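Local coordinates for protein fatty Acyl-Adenylate Ligase (Escherichia coli, PDB 3PBK) that belongs to the AMP-binding enzyme family of the ANL clan and holds 5'-O-[(S)-(dodecanoyloxy)(hydroxy)phosphoryl]adenosine in its pocket, at residues A[301-306]-A[330-335]; A[221-226]-A[273-278]; A[295-300]-A[323-328]; A[352-357]-A[382-387]. All coordinates share one frame; numbering follows the deposited sequence.

Contact 1. Residues A[301-306]-A[330-335]; sequences RVAGIG and KTFMPC. With 1ZZ (5'-O-[(S)-(dodecanoyloxy)(hydroxy)phosphoryl]adenosine), chain C.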
loop_
_atom_site.group_PDB
_atom_site.type_symbol
_atom_site.label_atom_id
_atom_site.label_comp_id
_atom_site.label_asym_id
_atom_site.label_seq_id
_atom_site.Cartn_x
_atom_site.Cartn_y
_atom_site.Cartn_z
ATOM N N ARG A 301 3.250 7.397 -19.298
ATOM C CA ARG A 301 2.938 8.804 -19.047
ATOM C C ARG A 301 3.061 9.202 -17.574
ATOM O O ARG A 301 3.525 10.297 -17.245
ATOM C CB ARG A 301 1.525 9.092 -19.546
ATOM C CG ARG A 301 1.139 10.545 -19.537
ATOM C CD ARG A 301 -0.270 10.717 -20.066
ATOM N NE ARG A 301 -1.286 10.504 -19.043
ATOM C CZ ARG A 301 -1.502 11.338 -18.034
ATOM N NH1 ARG A 301 -0.754 12.424 -17.900
ATOM N NH2 ARG A 301 -2.457 11.084 -17.155
ATOM N N VAL A 302 2.632 8.308 -16.691
ATOM C CA VAL A 302 2.698 8.558 -15.260
ATOM C C VAL A 302 3.235 7.342 -14.505
ATOM O O VAL A 302 2.581 6.297 -14.439
ATOM C CB VAL A 302 1.318 8.971 -14.700
ATOM C CG1 VAL A 302 1.395 9.232 -13.194
ATOM C CG2 VAL A 302 0.803 10.193 -15.433
ATOM N N ALA A 303 4.441 7.489 -13.959
ATOM C CA ALA A 303 5.040 6.484 -13.081
ATOM C C ALA A 303 4.997 6.963 -11.625
ATOM O O ALA A 303 5.775 7.827 -11.218
ATOM C CB ALA A 303 6.469 6.182 -13.511
ATOM N N GLY A 304 4.075 6.403 -10.850
ATOM C CA GLY A 304 3.848 6.850 -9.490
ATOM C C GLY A 304 4.644 6.095 -8.446
ATOM O O GLY A 304 4.953 4.914 -8.615
ATOM N N ILE A 305 4.987 6.786 -7.363
ATOM C CA ILE A 305 5.689 6.166 -6.253
ATOM C C ILE A 305 5.066 6.622 -4.956
ATOM O O ILE A 305 4.820 7.808 -4.771
ATOM C CB ILE A 305 7.164 6.567 -6.201
ATOM C CG1 ILE A 305 7.782 6.571 -7.597
ATOM C CG2 ILE A 305 7.923 5.656 -5.266
ATOM C CD1 ILE A 305 7.875 7.957 -8.222
ATOM N N GLY A 306 4.824 5.679 -4.055
ATOM C CA GLY A 306 4.305 5.994 -2.740
ATOM C C GLY A 306 4.278 4.720 -1.928
ATOM O O GLY A 306 4.804 3.708 -2.385
ATOM N N LYS A 330 10.434 12.785 -16.072
ATOM C CA LYS A 330 9.429 13.778 -15.711
ATOM C C LYS A 330 8.101 13.102 -15.459
ATOM O O LYS A 330 7.162 13.730 -14.950
ATOM C CB LYS A 330 9.246 14.818 -16.817
ATOM C CG LYS A 330 10.302 15.906 -16.854
ATOM C CD LYS A 330 10.361 16.678 -15.547
ATOM C CE LYS A 330 11.680 17.448 -15.438
ATOM N NZ LYS A 330 11.818 18.214 -14.158
ATOM N N THR A 331 8.022 11.825 -15.833
ATOM C CA THR A 331 6.794 11.041 -15.683
ATOM C C THR A 331 6.638 10.545 -14.256
ATOM O O THR A 331 5.595 10.008 -13.901
ATOM C CB THR A 331 6.743 9.825 -16.647
ATOM O OG1 THR A 331 7.784 8.899 -16.316
ATOM C CG2 THR A 331 6.910 10.263 -18.094
ATOM N N PHE A 332 7.686 10.726 -13.455
ATOM C CA PHE A 332 7.666 10.375 -12.036
ATOM C C PHE A 332 6.659 11.197 -11.256
ATOM O O PHE A 332 6.640 12.429 -11.330
ATOM C CB PHE A 332 9.042 10.563 -11.394
ATOM C CG PHE A 332 9.902 9.336 -11.438
ATOM C CD1 PHE A 332 9.358 8.083 -11.191
ATOM C CD2 PHE A 332 11.258 9.432 -11.719
ATOM C CE1 PHE A 332 10.149 6.945 -11.229
ATOM C CE2 PHE A 332 12.055 8.304 -11.760
ATOM C CZ PHE A 332 11.502 7.056 -11.513
HETATM N N MSE A 333 5.825 10.508 -10.492
HETATM C CA MSE A 333 4.892 11.197 -9.631
HETATM C C MSE A 333 4.876 10.611 -8.236
HETATM O O MSE A 333 4.167 9.648 -7.961
HETATM C CB MSE A 333 3.490 11.208 -10.231
HETATM C CG MSE A 333 2.678 12.408 -9.755
HETATM SE SE MSE A 333 0.825 12.437 -10.378
HETATM C CE MSE A 333 0.232 10.816 -9.486
ATOM N N PRO A 334 5.677 11.188 -7.345
ATOM C CA PRO A 334 5.601 10.802 -5.944
ATOM C C PRO A 334 4.239 11.170 -5.386
ATOM O O PRO A 334 3.741 12.257 -5.661
ATOM C CB PRO A 334 6.691 11.652 -5.296
ATOM C CG PRO A 334 7.645 11.935 -6.392
ATOM C CD PRO A 334 6.789 12.108 -7.604
ATOM N N CYS A 335 3.650 10.267 -4.609
ATOM C CA CYS A 335 2.343 10.494 -4.002
ATOM C C CYS A 335 2.233 9.866 -2.607
ATOM O O CYS A 335 3.027 9.004 -2.243
ATOM C CB CYS A 335 1.264 9.925 -4.902
ATOM S SG CYS A 335 1.412 8.163 -5.074
HETATM P P 1ZZ C . -1.531 1.868 3.312
HETATM C C1 1ZZ C . -4.603 4.841 -10.917
HETATM N N1 1ZZ C . 3.178 6.010 3.417
HETATM O O1 1ZZ C . 0.195 2.755 0.596
HETATM C C2 1ZZ C . -4.546 5.431 -9.533
HETATM N N2 1ZZ C . 2.994 6.795 1.353
HETATM O O2 1ZZ C . -1.786 2.455 1.791
HETATM C C3 1ZZ C . -3.473 4.914 -8.580
HETATM N N3 1ZZ C . 5.314 7.302 3.961
HETATM O O3 1ZZ C . -2.644 2.159 4.409
HETATM C C4 1ZZ C . -3.355 5.698 -7.260
HETATM N N4 1ZZ C . 6.096 8.625 2.225
HETATM O O4 1ZZ C . -1.374 0.503 3.291
HETATM C C5 1ZZ C . -2.104 5.629 -6.376
HETATM N N5 1ZZ C . 4.871 8.703 0.119
HETATM O O5 1ZZ C . -0.196 2.545 3.867
HETATM C C6 1ZZ C . -2.417 5.917 -4.931
HETATM O O6 1ZZ C . 1.875 4.365 4.275
HETATM C C7 1ZZ C . -1.431 6.642 -4.051
HETATM O O7 1ZZ C . 2.983 6.239 7.057
HETATM C C8 1ZZ C . -1.451 6.312 -2.576
HETATM O O8 1ZZ C . 0.167 6.460 6.620
HETATM C C9 1ZZ C . -0.163 5.849 -1.880
HETATM C C10 1ZZ C . -0.171 4.642 -0.976
HETATM C C11 1ZZ C . -1.246 4.210 -0.078
HETATM C C12 1ZZ C . -0.861 3.203 0.901
HETATM C C13 1ZZ C . -0.392 3.600 4.773
HETATM C C14 1ZZ C . 0.855 4.329 5.291
HETATM C C15 1ZZ C . 0.924 5.825 5.651
HETATM C C16 1ZZ C . 2.376 5.989 5.817
HETATM C C17 1ZZ C . 2.919 5.235 4.652
HETATM C C18 1ZZ C . 2.438 5.975 2.311
HETATM C C19 1ZZ C . 4.130 7.363 1.931
HETATM C C20 1ZZ C . 4.265 6.905 3.151
HETATM C C21 1ZZ C . 6.219 8.170 3.443
HETATM C C22 1ZZ C . 5.017 8.208 1.430
#

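Contact 2. Residues A[221-226]-A[273-278]; sequences VSWLPF and SVAPPF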
loop_
_atom_site.group_PDB
_atom_site.type_symbol
_atom_site.label_atom_id
_atom_site.label_comp_id
_atom_site.label_asym_id
_atom_site.label_seq_id
_atom_site.Cartn_x
_atom_site.Cartn_y
_atom_site.Cartn_z
ATOM N N VAL A 221 -1.455 -0.296 -15.621
ATOM C CA VAL A 221 -0.703 -1.533 -15.487
ATOM C C VAL A 221 -0.354 -1.704 -14.015
ATOM O O VAL A 221 0.226 -0.804 -13.411
ATOM C CB VAL A 221 0.603 -1.479 -16.317
ATOM C CG1 VAL A 221 1.426 -2.747 -16.121
ATOM C CG2 VAL A 221 0.289 -1.257 -17.788
ATOM N N SER A 222 -0.715 -2.839 -13.428
ATOM C CA SER A 222 -0.402 -3.081 -12.022
ATOM C C SER A 222 0.103 -4.490 -11.775
ATOM O O SER A 222 -0.355 -5.443 -12.401
ATOM C CB SER A 222 -1.622 -2.823 -11.138
ATOM O OG SER A 222 -1.466 -3.424 -9.864
ATOM N N TRP A 223 1.059 -4.618 -10.866
ATOM C CA TRP A 223 1.463 -5.928 -10.391
ATOM C C TRP A 223 1.138 -6.040 -8.899
ATOM O O TRP A 223 1.419 -7.059 -8.268
ATOM C CB TRP A 223 2.948 -6.190 -10.674
ATOM C CG TRP A 223 3.873 -5.139 -10.144
ATOM C CD1 TRP A 223 4.451 -4.126 -10.848
ATOM C CD2 TRP A 223 4.321 -4.991 -8.791
ATOM N NE1 TRP A 223 5.226 -3.352 -10.021
ATOM C CE2 TRP A 223 5.161 -3.862 -8.752
ATOM C CE3 TRP A 223 4.088 -5.699 -7.610
ATOM C CZ2 TRP A 223 5.774 -3.431 -7.576
ATOM C CZ3 TRP A 223 4.695 -5.269 -6.452
ATOM C CH2 TRP A 223 5.527 -4.149 -6.438
ATOM N N LEU A 224 0.519 -4.994 -8.347
ATOM C CA LEU A 224 0.192 -4.935 -6.923
ATOM C C LEU A 224 -0.900 -5.919 -6.525
ATOM O O LEU A 224 -1.773 -6.254 -7.331
ATOM C CB LEU A 224 -0.250 -3.529 -6.547
ATOM C CG LEU A 224 0.693 -2.421 -6.988
ATOM C CD1 LEU A 224 -0.022 -1.092 -6.978
ATOM C CD2 LEU A 224 1.907 -2.391 -6.093
ATOM N N PRO A 225 -0.871 -6.372 -5.262
ATOM C CA PRO A 225 -1.847 -7.347 -4.758
ATOM C C PRO A 225 -3.179 -6.672 -4.494
ATOM O O PRO A 225 -3.186 -5.518 -4.068
ATOM C CB PRO A 225 -1.247 -7.787 -3.419
ATOM C CG PRO A 225 0.089 -7.097 -3.299
ATOM C CD PRO A 225 0.061 -5.930 -4.214
ATOM N N PHE A 226 -4.286 -7.367 -4.724
ATOM C CA PHE A 226 -5.589 -6.788 -4.408
ATOM C C PHE A 226 -5.801 -6.721 -2.905
ATOM O O PHE A 226 -6.692 -6.027 -2.430
ATOM C CB PHE A 226 -6.731 -7.548 -5.093
ATOM C CG PHE A 226 -6.762 -7.377 -6.593
ATOM C CD1 PHE A 226 -6.272 -6.228 -7.184
ATOM C CD2 PHE A 226 -7.294 -8.353 -7.408
ATOM C CE1 PHE A 226 -6.300 -6.072 -8.549
ATOM C CE2 PHE A 226 -7.327 -8.189 -8.772
ATOM C CZ PHE A 226 -6.829 -7.053 -9.339
ATOM N N SER A 273 1.020 3.640 -14.190
ATOM C CA SER A 273 1.303 2.555 -13.274
ATOM C C SER A 273 1.892 3.148 -12.026
ATOM O O SER A 273 2.481 4.225 -12.067
ATOM C CB SER A 273 2.279 1.564 -13.887
ATOM O OG SER A 273 2.564 0.536 -12.962
ATOM N N VAL A 274 1.715 2.465 -10.906
ATOM C CA VAL A 274 2.243 2.966 -9.653
ATOM C C VAL A 274 2.746 1.791 -8.844
ATOM O O VAL A 274 2.131 0.729 -8.845
ATOM C CB VAL A 274 1.178 3.750 -8.842
ATOM C CG1 VAL A 274 1.791 4.330 -7.574
ATOM C CG2 VAL A 274 0.559 4.857 -9.683
ATOM N N ALA A 275 3.873 1.986 -8.168
ATOM C CA ALA A 275 4.487 0.953 -7.352
ATOM C C ALA A 275 5.141 1.612 -6.148
ATOM O O ALA A 275 5.327 2.826 -6.134
ATOM C CB ALA A 275 5.520 0.210 -8.170
ATOM N N PRO A 276 5.503 0.816 -5.134
ATOM C CA PRO A 276 6.297 1.302 -4.002
ATOM C C PRO A 276 7.751 1.535 -4.413
ATOM O O PRO A 276 8.191 1.002 -5.429
ATOM C CB PRO A 276 6.246 0.135 -3.011
ATOM C CG PRO A 276 5.279 -0.855 -3.575
ATOM C CD PRO A 276 5.230 -0.623 -5.032
ATOM N N PRO A 277 8.503 2.303 -3.619
ATOM C CA PRO A 277 9.911 2.578 -3.888
ATOM C C PRO A 277 10.688 1.349 -4.335
ATOM O O PRO A 277 11.447 1.436 -5.301
ATOM C CB PRO A 277 10.420 3.036 -2.534
ATOM C CG PRO A 277 9.284 3.706 -1.944
ATOM C CD PRO A 277 8.061 2.948 -2.378
ATOM N N PHE A 278 10.514 0.224 -3.649
ATOM C CA PHE A 278 11.290 -0.974 -3.971
ATOM C C PHE A 278 10.921 -1.590 -5.316
ATOM O O PHE A 278 11.748 -2.249 -5.935
ATOM C CB PHE A 278 11.182 -2.036 -2.863
ATOM C CG PHE A 278 9.862 -2.754 -2.834
ATOM C CD1 PHE A 278 9.627 -3.826 -3.685
ATOM C CD2 PHE A 278 8.858 -2.355 -1.955
ATOM C CE1 PHE A 278 8.409 -4.491 -3.670
ATOM C CE2 PHE A 278 7.636 -3.014 -1.926
ATOM C CZ PHE A 278 7.407 -4.085 -2.788
#

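Contact 3. Residues A[295-300]-A[323-328]; sequences LDLSCW and RQVNFD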
loop_
_atom_site.group_PDB
_atom_site.type_symbol
_atom_site.label_atom_id
_atom_site.label_comp_id
_atom_site.label_asym_id
_atom_site.label_seq_id
_atom_site.Cartn_x
_atom_site.Cartn_y
_atom_site.Cartn_z
ATOM N N LEU A 295 12.159 -3.109 -24.842
ATOM C CA LEU A 295 11.571 -1.972 -24.145
ATOM C C LEU A 295 11.537 -0.657 -24.909
ATOM O O LEU A 295 12.555 -0.155 -25.381
ATOM C CB LEU A 295 12.251 -1.763 -22.792
ATOM C CG LEU A 295 12.249 -2.996 -21.897
ATOM C CD1 LEU A 295 12.647 -2.599 -20.496
ATOM C CD2 LEU A 295 10.884 -3.659 -21.918
ATOM N N ASP A 296 10.336 -0.116 -25.022
ATOM C CA ASP A 296 10.165 1.275 -25.356
ATOM C C ASP A 296 9.203 1.819 -24.333
ATOM O O ASP A 296 8.141 1.253 -24.130
ATOM C CB ASP A 296 9.568 1.435 -26.732
ATOM C CG ASP A 296 9.491 2.871 -27.139
ATOM O OD1 ASP A 296 10.371 3.647 -26.698
ATOM O OD2 ASP A 296 8.551 3.222 -27.881
ATOM N N LEU A 297 9.567 2.910 -23.680
ATOM C CA LEU A 297 8.816 3.359 -22.519
ATOM C C LEU A 297 8.283 4.778 -22.660
ATOM O O LEU A 297 7.858 5.385 -21.683
ATOM C CB LEU A 297 9.678 3.226 -21.260
ATOM C CG LEU A 297 9.400 2.028 -20.351
ATOM C CD1 LEU A 297 8.819 0.864 -21.125
ATOM C CD2 LEU A 297 10.650 1.628 -19.600
ATOM N N SER A 298 8.295 5.295 -23.882
ATOM C CA SER A 298 7.791 6.639 -24.163
ATOM C C SER A 298 6.297 6.775 -23.862
ATOM O O SER A 298 5.811 7.854 -23.529
ATOM C CB SER A 298 8.076 6.998 -25.622
ATOM O OG SER A 298 8.040 5.838 -26.444
ATOM N N CYS A 299 5.589 5.660 -23.978
ATOM C CA CYS A 299 4.160 5.584 -23.718
ATOM C C CYS A 299 3.835 5.748 -22.225
ATOM O O CYS A 299 2.711 6.123 -21.845
ATOM C CB CYS A 299 3.650 4.227 -24.195
ATOM S SG CYS A 299 4.395 2.825 -23.283
ATOM N N TRP A 300 4.815 5.437 -21.382
ATOM C CA TRP A 300 4.622 5.513 -19.945
ATOM C C TRP A 300 4.484 6.973 -19.549
ATOM O O TRP A 300 5.472 7.699 -19.469
ATOM C CB TRP A 300 5.793 4.868 -19.203
ATOM C CG TRP A 300 5.474 4.495 -17.783
ATOM C CD1 TRP A 300 4.341 4.806 -17.090
ATOM C CD2 TRP A 300 6.307 3.762 -16.878
ATOM N NE1 TRP A 300 4.409 4.300 -15.814
ATOM C CE2 TRP A 300 5.609 3.657 -15.656
ATOM C CE3 TRP A 300 7.570 3.182 -16.978
ATOM C CZ2 TRP A 300 6.135 2.992 -14.546
ATOM C CZ3 TRP A 300 8.088 2.517 -15.871
ATOM C CH2 TRP A 300 7.371 2.429 -14.675
ATOM N N ARG A 323 16.780 5.606 -19.263
ATOM C CA ARG A 323 16.756 6.642 -20.267
ATOM C C ARG A 323 16.917 5.963 -21.624
ATOM O O ARG A 323 16.186 6.269 -22.558
ATOM C CB ARG A 323 17.852 7.685 -20.037
ATOM C CG ARG A 323 17.928 8.722 -21.154
ATOM C CD ARG A 323 18.987 9.794 -20.911
ATOM N NE ARG A 323 18.523 10.818 -19.982
ATOM C CZ ARG A 323 18.881 10.875 -18.703
ATOM N NH1 ARG A 323 19.720 9.968 -18.210
ATOM N NH2 ARG A 323 18.403 11.836 -17.915
ATOM N N GLN A 324 17.848 5.016 -21.719
ATOM C CA GLN A 324 18.162 4.359 -22.996
ATOM C C GLN A 324 16.975 3.684 -23.717
ATOM O O GLN A 324 17.010 3.493 -24.934
ATOM C CB GLN A 324 19.319 3.370 -22.831
ATOM C CG GLN A 324 19.086 2.319 -21.760
ATOM C CD GLN A 324 20.329 1.487 -21.466
ATOM O OE1 GLN A 324 20.934 0.910 -22.371
ATOM N NE2 GLN A 324 20.711 1.418 -20.191
ATOM N N VAL A 325 15.930 3.330 -22.976
ATOM C CA VAL A 325 14.725 2.781 -23.586
ATOM C C VAL A 325 13.574 3.772 -23.501
ATOM O O VAL A 325 12.409 3.390 -23.516
ATOM C CB VAL A 325 14.299 1.467 -22.918
ATOM C CG1 VAL A 325 15.330 0.385 -23.189
ATOM C CG2 VAL A 325 14.093 1.680 -21.425
ATOM N N ASN A 326 13.919 5.047 -23.384
ATOM C CA ASN A 326 12.951 6.146 -23.450
ATOM C C ASN A 326 12.046 6.337 -22.254
ATOM O O ASN A 326 10.901 6.745 -22.417
ATOM C CB ASN A 326 12.091 6.062 -24.708
ATOM C CG ASN A 326 12.884 6.301 -25.947
ATOM O OD1 ASN A 326 13.615 5.415 -26.400
ATOM N ND2 ASN A 326 12.774 7.507 -26.505
ATOM N N PHE A 327 12.547 6.060 -21.060
ATOM C CA PHE A 327 11.823 6.462 -19.867
ATOM C C PHE A 327 12.068 7.946 -19.568
ATOM O O PHE A 327 13.200 8.364 -19.318
ATOM C CB PHE A 327 12.219 5.605 -18.668
ATOM C CG PHE A 327 11.556 6.026 -17.393
ATOM C CD1 PHE A 327 10.242 5.667 -17.130
ATOM C CD2 PHE A 327 12.237 6.800 -16.464
ATOM C CE1 PHE A 327 9.625 6.063 -15.960
ATOM C CE2 PHE A 327 11.623 7.201 -15.291
ATOM C CZ PHE A 327 10.322 6.836 -15.040
ATOM N N ASP A 328 11.008 8.747 -19.602
ATOM C CA ASP A 328 11.119 10.151 -19.228
ATOM C C ASP A 328 11.009 10.280 -17.708
ATOM O O ASP A 328 10.003 9.893 -17.117
ATOM C CB ASP A 328 10.030 10.974 -19.924
ATOM C CG ASP A 328 10.146 12.471 -19.642
ATOM O OD1 ASP A 328 11.172 12.911 -19.064
ATOM O OD2 ASP A 328 9.205 13.212 -20.008
#

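Contact 4. Residues A[352-357]-A[382-387]; sequences SGVVVN and TFVNCG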
loop_
_atom_site.group_PDB
_atom_site.type_symbol
_atom_site.label_atom_id
_atom_site.label_comp_id
_atom_site.label_asym_id
_atom_site.label_seq_id
_atom_site.Cartn_x
_atom_site.Cartn_y
_atom_site.Cartn_z
ATOM N N SER A 352 6.024 16.554 -13.213
ATOM C CA SER A 352 6.909 17.236 -12.274
ATOM C C SER A 352 8.289 16.591 -12.171
ATOM O O SER A 352 9.278 17.249 -11.842
ATOM C CB SER A 352 6.258 17.296 -10.878
ATOM O OG SER A 352 5.947 15.996 -10.372
ATOM N N GLY A 353 8.351 15.298 -12.453
ATOM C CA GLY A 353 9.490 14.515 -12.025
ATOM C C GLY A 353 9.499 14.542 -10.508
ATOM O O GLY A 353 8.618 15.141 -9.895
ATOM N N VAL A 354 10.479 13.891 -9.896
ATOM C CA VAL A 354 10.626 13.940 -8.451
ATOM C C VAL A 354 11.112 15.325 -8.048
ATOM O O VAL A 354 12.086 15.822 -8.587
ATOM C CB VAL A 354 11.637 12.886 -7.959
ATOM C CG1 VAL A 354 11.856 13.002 -6.454
ATOM C CG2 VAL A 354 11.172 11.491 -8.339
ATOM N N VAL A 355 10.425 15.954 -7.108
ATOM C CA VAL A 355 10.870 17.234 -6.571
ATOM C C VAL A 355 11.315 17.039 -5.120
ATOM O O VAL A 355 10.609 16.422 -4.323
ATOM C CB VAL A 355 9.743 18.261 -6.613
ATOM C CG1 VAL A 355 10.168 19.521 -5.903
ATOM C CG2 VAL A 355 9.320 18.527 -8.047
ATOM N N VAL A 356 12.488 17.552 -4.773
ATOM C CA VAL A 356 13.055 17.282 -3.453
ATOM C C VAL A 356 13.243 18.553 -2.644
ATOM O O VAL A 356 13.404 19.638 -3.207
ATOM C CB VAL A 356 14.425 16.574 -3.553
ATOM C CG1 VAL A 356 14.288 15.244 -4.254
ATOM C CG2 VAL A 356 15.412 17.453 -4.277
ATOM N N ASN A 357 13.202 18.407 -1.324
ATOM C CA ASN A 357 13.622 19.466 -0.426
ATOM C C ASN A 357 14.735 18.973 0.495
ATOM O O ASN A 357 14.561 17.992 1.221
ATOM C CB ASN A 357 12.453 19.986 0.406
ATOM C CG ASN A 357 12.831 21.214 1.231
ATOM O OD1 ASN A 357 12.989 21.139 2.453
ATOM N ND2 ASN A 357 13.009 22.349 0.556
ATOM N N THR A 382 17.270 14.413 2.523
ATOM C CA THR A 382 16.462 14.805 1.368
ATOM C C THR A 382 15.061 14.230 1.483
ATOM O O THR A 382 14.905 13.029 1.678
ATOM C CB THR A 382 17.048 14.262 0.064
ATOM O OG1 THR A 382 18.380 14.741 -0.106
ATOM C CG2 THR A 382 16.212 14.714 -1.104
ATOM N N PHE A 383 14.043 15.072 1.355
ATOM C CA PHE A 383 12.666 14.586 1.388
ATOM C C PHE A 383 11.945 14.833 0.069
ATOM O O PHE A 383 12.193 15.825 -0.601
ATOM C CB PHE A 383 11.910 15.192 2.572
ATOM C CG PHE A 383 12.417 14.721 3.897
ATOM C CD1 PHE A 383 12.154 13.431 4.332
ATOM C CD2 PHE A 383 13.187 15.548 4.698
ATOM C CE1 PHE A 383 12.640 12.979 5.549
ATOM C CE2 PHE A 383 13.680 15.103 5.918
ATOM C CZ PHE A 383 13.405 13.822 6.344
ATOM N N VAL A 384 11.069 13.919 -0.317
ATOM C CA VAL A 384 10.398 14.049 -1.601
ATOM C C VAL A 384 9.079 14.813 -1.488
ATOM O O VAL A 384 8.291 14.585 -0.579
ATOM C CB VAL A 384 10.186 12.674 -2.257
ATOM C CG1 VAL A 384 9.399 12.794 -3.537
ATOM C CG2 VAL A 384 11.520 12.025 -2.529
ATOM N N ASN A 385 8.865 15.745 -2.407
ATOM C CA ASN A 385 7.619 16.496 -2.494
ATOM C C ASN A 385 6.468 15.563 -2.865
ATOM O O ASN A 385 6.473 14.947 -3.928
ATOM C CB ASN A 385 7.771 17.612 -3.534
ATOM C CG ASN A 385 6.603 18.581 -3.543
ATOM O OD1 ASN A 385 5.436 18.181 -3.526
ATOM N ND2 ASN A 385 6.915 19.872 -3.594
ATOM N N CYS A 386 5.481 15.468 -1.981
ATOM C CA CYS A 386 4.363 14.548 -2.168
ATOM C C CYS A 386 3.072 15.264 -2.534
ATOM O O CYS A 386 2.001 14.679 -2.463
ATOM C CB CYS A 386 4.148 13.695 -0.919
ATOM S SG CYS A 386 5.422 12.427 -0.662
ATOM N N GLY A 387 3.168 16.529 -2.921
ATOM C CA GLY A 387 2.011 17.220 -3.459
ATOM C C GLY A 387 1.298 18.100 -2.459
ATOM O O GLY A 387 1.724 18.210 -1.310
#

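Contact 1. Residues A[301-306]-A[330-335]
The phenyl ring of Phe332 receives the carbonyl oxygen of Ala303 at its edge, near the ring plane, with O 3.6 Å from CD1. Ile305 CD1 also packs obliquely against the ring, near Phe332 CD1. Phe327 and Tyr280 make edge-to-face contacts with the same ring. The other flat group, the Arg301 guanidinium, has Val302 CG2 on one face, while its NH2 forms a salt bridge with Asp218 and a hydrogen bond to Lys213 O. Between the strands runs a parallel ladder, from Ala303 N to Thr331 O (2.8 Å) as far as Cys335 N to Ile305 O (2.7 Å). On the sheet face away from Phe332, Val302 CG1 packs on CB of Met333 (a selenomethionine) at 4.1 Å. The ladder ends at the pocket, where Cys335 O accepts from N5 of 1ZZ at 3.0 Å. Helix 312-322, the crossover of this beta-alpha-beta unit, packs on Phe332 and Ile305; strand 272-275 flanks 302-305, and strand 344-347 touches Met333 and Cys335.

Contact 2. Residues A[221-226]-A[273-278]
The indole of Trp223 forms the apolar centre, its six-membered ring reaching three residues of 273-278. CZ2 of Trp223 lies 3.7 Å from CB of Ala275, and CH2 of Trp223 meets Pro276 CD at 3.8 Å. A little further along, Phe278 CE1 approaches the same Trp223 CH2 to 4.0 Å. Leu224 CD2 sits over one indole face, displaced toward the rim, and from there also touches Pro276 CD (3.9 Å), the leucine and proline side chains running antiparallel where they meet. Phe254 stacks on the indole and Trp261 meets it edge-to-face, so aromatic groups from beyond the two segments help to enclose it. All this lies where strands 220-222 and 272-275, parallel neighbours in the large mixed sheet, run out: the first passes into a loop and the second into helix 277-285. Ser222 shapes that loop with an ST turn, its OG accepting from Leu224 N at 3.0 Å. At the polar edge, Ser273 OG, placed anti to its own backbone N (chi1 179°), donates to Val221 O at 2.7 Å, approaching 31° off the carbonyl plane. The same hydroxyl is hydrogen-bonded to Trp261 NE1.

Contact 3. Residues A[295-300]-A[323-328]
Phe327 points an edge at one face of Trp300, an offset edge-to-face pair with ring planes at 64° and the centroid of the six-membered indole ring 5.3 Å from that of the phenyl. CE1 of Phe327 stands over the rim of the indole rather than its middle, and CD1 of Phe327 comes to 3.7 Å from Trp300 CE3. Leu297 and Val325 run abreast, with CD2 of Leu297 and CG2 of Val325 3.9 Å apart. Val325 also packs its CG1 on Leu295 CB at 3.8 Å. These residues join two connections: 323-328 leaves helix 312-322 through a Schellman motif with Asn326, at positive phi, as the C-prime residue, and 295-300 enters strand 302-305 through a type I turn from Leu297 to Trp300. Leu297 N donates to Val325 O at 2.9 Å, tying the two connections together. Toward the outer side, the Asp296 carboxylate and the Asn326 amide are almost perpendicular, 85° between planes, and Asp296 OD1 touches Asn326 CB at 3.6 Å.

Contact 4. Residues A[352-357]-A[382-387]
The end-to-end directions of 354-357 and 382-385 differ by 119°, far from the near-180° of a flat antiparallel pair, yet three nearly straight backbone hydrogen bonds join these segments. At their core is a two-stranded antiparallel sheet, strands 356-360 and 380-384. Asn357 and Phe383 form its hydrogen-bonded pair, N to O in both directions: Asn357 N reaches Phe383 O at 2.9 Å, and Phe383 N reaches Asn357 O at 3.0 Å. Val356 faces Val384 as the next, non-hydrogen-bonded pair. Beyond it, Asn385 N donates to Val355 O at 2.7 Å.

The side chains meet in different ways along the strands. The Val354 side chain crosses that of Val384 at about a right angle, with CG1 of Val354 3.8 Å from CG1 of Val384; Pro334 of strand 332-337 packs against both valines. On the same face as Val384, Val356 CB rests on CG2 of Thr382, 3.6 Å away. Asn357 and Phe383 turn to the other face, toward strands 444-449 and 452-458, where Asn357 OD1 bonds to Tyr447 OH. The Asn385 side chain follows the course of Val355, the CB atoms of the two 3.7 Å apart. Cys386, next along the chain, lines the ligand pocket. Asn385 sets the turn there as an Asx turn: its OD1 accepts from Gly387 N at 2.9 Å, with the donor in the carbonyl plane.

How the contacts relate
From the N terminus, contact 2 comes first, closing a loop of 46 residues, mostly helical, between strands 220-222 and 272-275. Contacts 3 and 1 follow and cross: 295-300 opens contact 3 and 301-306 opens contact 1, then helix 312-322 leads to 323-328 and 330-335, which close them in the same order. Contact 4 is last, in series, closing 24 residues. Ser273 links contact 2 to contact 1, since Gly304 N and Val302 O probably bond to its O and N. Contact 3 meets contact 1 where Thr331 CG2 packs against Trp300 O. Contact 4 joins the small two-stranded sheet to the end of the crossover before strand 332-337, through a probable bond from Gly353 N to Lys330 O.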